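Local coordinates for genome polyprotein (Enterovirus A71, PDB 6HLW) that probably acts, as a 3A protein fragment of the viral polyprotein, in recruiting host factors to the membranes where the viral genome is replicated, at residues B[10-15]-B[31-36]. Residues are numbered along the deposited sequence; the frame is centred on the assembly and turned at random.
Sequences DAIGDL and QGWIIP
Ile12 and Trp33 bring the two backbones closest, with 7.1 Å between their CA atoms, where helix 9-18 meets the turn that leaves helix 22-30. Helices 9-18 and 22-30 form a helical hairpin, as in the soluble domain of enterovirus 3A proteins, and the segment following helix 22-30 packs back against helix 9-18. Gly32 terminates helix 22-30 in a Schellman motif, its positive phi of 75° turning the chain so that Trp33 and Ile34 come back against the first helix. No hydrogen bond joins the segments; apolar side chains do the work and bury 183 Å² in all. Ile12 is at the middle of the contact and uses both branches. Ile12 CD1 lies 3.7 Å from Trp33 CB, beside the root of the indole. The other branch, CG2, stands anti to the backbone N and meets CG2 of buried Ile34 at 4.0 Å, the two side chains crossing at a slant. One turn further along the helix, Leu15 runs roughly perpendicular to the Trp33 side chain. Elsewhere the indole meets the ring of Tyr27, their planes about 85° apart; the Trp33 side chain also touches Cys28, and so lies between helix 9-18 and helix 22-30. Beyond Ile34, Ile35 and Pro36 pair in antiparallel fashion with a strand of another protein chain, continuing the sheet across that interface. Gln31 CB lies 3.6 Å above one face of the Trp33 indole, offset toward its rim, while at the six-membered ring Leu15 CD2 comes in obliquely, 4.0 Å from Trp33 CZ3.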
ATOM      1  N   ASP B  10       3.500   3.880  16.710  1.00 90.01           N
ATOM      2  CA  ASP B  10       3.354   5.255  16.239  1.00 93.61           C
ATOM      3  C   ASP B  10       4.715   5.925  16.056  1.00 88.23           C
ATOM      4  O   ASP B  10       4.844   6.885  15.296  1.00 87.21           O
ATOM      5  CB  ASP B  10       2.493   6.066  17.210  1.00 92.53           C
ATOM      6  CG  ASP B  10       3.060   6.091  18.614  1.00 99.85           C
ATOM      7  OD1 ASP B  10       3.758   5.127  18.993  1.00111.64           O
ATOM      8  OD2 ASP B  10       2.803   7.074  19.341  1.00101.34           O
ATOM      9  N   ALA B  11       5.725   5.414  16.753  1.00 87.18           N
ATOM     10  CA  ALA B  11       7.083   5.926  16.615  1.00 82.91           C
ATOM     11  C   ALA B  11       7.714   5.405  15.328  1.00 79.65           C
ATOM     12  O   ALA B  11       8.451   6.122  14.651  1.00 80.63           O
ATOM     13  CB  ALA B  11       7.924   5.534  17.819  1.00 84.76           C
ATOM     14  N   ILE B  12       7.418   4.152  14.997  1.00 77.03           N
ATOM     15  CA  ILE B  12       7.905   3.548  13.763  1.00 73.62           C
ATOM     16  C   ILE B  12       7.301   4.259  12.560  1.00 75.07           C
ATOM     17  O   ILE B  12       7.968   4.460  11.546  1.00 75.24           O
ATOM     18  CB  ILE B  12       7.565   2.045  13.696  1.00 75.60           C
ATOM     19  CG1 ILE B  12       8.225   1.297  14.856  1.00 79.18           C
ATOM     20  CG2 ILE B  12       8.024   1.447  12.369  1.00 72.36           C
ATOM     21  CD1 ILE B  12       7.671  -0.093  15.089  1.00 80.14           C
ATOM     22  N   GLY B  13       6.033   4.634  12.680  1.00 74.73           N
ATOM     23  CA  GLY B  13       5.337   5.329  11.614  1.00 71.05           C
ATOM     24  C   GLY B  13       5.900   6.717  11.377  1.00 73.45           C
ATOM     25  O   GLY B  13       6.107   7.125  10.234  1.00 69.62           O
ATOM     26  N   ASP B  14       6.147   7.446  12.461  1.00 74.76           N
ATOM     27  CA  ASP B  14       6.706   8.788  12.362  1.00 76.04           C
ATOM     28  C   ASP B  14       8.115   8.732  11.782  1.00 73.27           C
ATOM     29  O   ASP B  14       8.556   9.665  11.111  1.00 67.40           O
ATOM     30  CB  ASP B  14       6.723   9.469  13.732  1.00 76.75           C
ATOM     31  CG  ASP B  14       7.084  10.941  13.648  1.00 91.28           C
ATOM     32  OD1 ASP B  14       8.291  11.262  13.662  1.00 84.18           O
ATOM     33  OD2 ASP B  14       6.159  11.777  13.564  1.00 93.30           O
ATOM     34  N   LEU B  15       8.813   7.630  12.042  1.00 68.13           N
ATOM     35  CA  LEU B  15      10.159   7.440  11.518  1.00 67.01           C
ATOM     36  C   LEU B  15      10.127   7.242  10.007  1.00 66.52           C
ATOM     37  O   LEU B  15      10.829   7.929   9.268  1.00 64.82           O
ATOM     38  CB  LEU B  15      10.836   6.241  12.188  1.00 68.43           C
ATOM     39  CG  LEU B  15      12.236   5.889  11.672  1.00 71.42           C
ATOM     40  CD1 LEU B  15      13.206   7.039  11.898  1.00 59.70           C
ATOM     41  CD2 LEU B  15      12.745   4.619  12.333  1.00 61.16           C
ATOM     42  N   GLN B  31      15.074  -5.193  12.259  1.00 72.81           N
ATOM     43  CA  GLN B  31      14.864  -4.969  13.684  1.00 75.06           C
ATOM     44  C   GLN B  31      13.518  -5.531  14.136  1.00 81.08           C
ATOM     45  O   GLN B  31      13.173  -5.459  15.316  1.00 82.66           O
ATOM     46  CB  GLN B  31      14.943  -3.475  14.008  1.00 81.11           C
ATOM     47  CG  GLN B  31      15.711  -3.152  15.281  1.00 84.62           C
ATOM     48  CD  GLN B  31      17.201  -3.397  15.144  1.00 80.07           C
ATOM     49  OE1 GLN B  31      17.668  -3.922  14.135  1.00 77.98           O
ATOM     50  NE2 GLN B  31      17.958  -3.010  16.165  1.00 85.40           N
ATOM     51  N   GLY B  32      12.761  -6.082  13.191  1.00 79.30           N
ATOM     52  CA  GLY B  32      11.463  -6.661  13.491  1.00 70.39           C
ATOM     53  C   GLY B  32      10.388  -5.617  13.730  1.00 77.39           C
ATOM     54  O   GLY B  32       9.270  -5.949  14.124  1.00 83.07           O
ATOM     55  N   TRP B  33      10.724  -4.353  13.489  1.00 76.56           N
ATOM     56  CA  TRP B  33       9.788  -3.255  13.703  1.00 75.62           C
ATOM     57  C   TRP B  33       8.618  -3.322  12.725  1.00 75.33           C
ATOM     58  O   TRP B  33       7.517  -2.862  13.034  1.00 78.39           O
ATOM     59  CB  TRP B  33      10.511  -1.913  13.574  1.00 77.15           C
ATOM     60  CG  TRP B  33      11.526  -1.673  14.654  1.00 81.57           C
ATOM     61  CD1 TRP B  33      11.687  -2.390  15.803  1.00 81.54           C
ATOM     62  CD2 TRP B  33      12.524  -0.645  14.681  1.00 81.88           C
ATOM     63  NE1 TRP B  33      12.720  -1.872  16.545  1.00 84.81           N
ATOM     64  CE2 TRP B  33      13.250  -0.800  15.879  1.00 84.08           C
ATOM     65  CE3 TRP B  33      12.873   0.392  13.810  1.00 73.73           C
ATOM     66  CZ2 TRP B  33      14.305   0.041  16.227  1.00 77.97           C
ATOM     67  CZ3 TRP B  33      13.920   1.226  14.158  1.00 75.51           C
ATOM     68  CH2 TRP B  33      14.624   1.046  15.356  1.00 76.09           C
ATOM     69  N   ILE B  34       8.864  -3.892  11.549  1.00 70.71           N
ATOM     70  CA  ILE B  34       7.812  -4.104  10.558  1.00 71.99           C
ATOM     71  C   ILE B  34       7.939  -5.494   9.944  1.00 75.00           C
ATOM     72  O   ILE B  34       9.035  -5.936   9.596  1.00 79.01           O
ATOM     73  CB  ILE B  34       7.851  -3.035   9.440  1.00 71.17           C
ATOM     74  CG1 ILE B  34       9.247  -2.950   8.813  1.00 70.99           C
ATOM     75  CG2 ILE B  34       7.426  -1.683   9.999  1.00 64.01           C
ATOM     76  CD1 ILE B  34       9.340  -1.994   7.638  1.00 64.26           C
ATOM     77  N   ILE B  35       6.807  -6.182   9.829  1.00 72.43           N
ATOM     78  CA  ILE B  35       6.770  -7.540   9.296  1.00 73.59           C
ATOM     79  C   ILE B  35       6.186  -7.532   7.886  1.00 73.37           C
ATOM     80  O   ILE B  35       5.090  -7.010   7.676  1.00 78.09           O
ATOM     81  CB  ILE B  35       5.934  -8.483  10.190  1.00 74.56           C
ATOM     82  CG1 ILE B  35       6.452  -8.461  11.630  1.00 74.85           C
ATOM     83  CG2 ILE B  35       5.974  -9.909   9.652  1.00 74.96           C
ATOM     84  CD1 ILE B  35       5.803  -7.409  12.509  1.00 82.48           C
ATOM     85  N   PRO B  36       6.911  -8.104   6.909  1.00 72.02           N
ATOM     86  CA  PRO B  36       6.351  -8.155   5.553  1.00 75.46           C
ATOM     87  C   PRO B  36       5.095  -9.018   5.502  1.00 78.89           C
ATOM     88  O   PRO B  36       4.990  -9.984   6.257  1.00 81.27           O
ATOM     89  CB  PRO B  36       7.484  -8.769   4.726  1.00 79.76           C
ATOM     90  CG  PRO B  36       8.278  -9.559   5.699  1.00 87.18           C
ATOM     91  CD  PRO B  36       8.207  -8.800   6.991  1.00 77.99           C
TER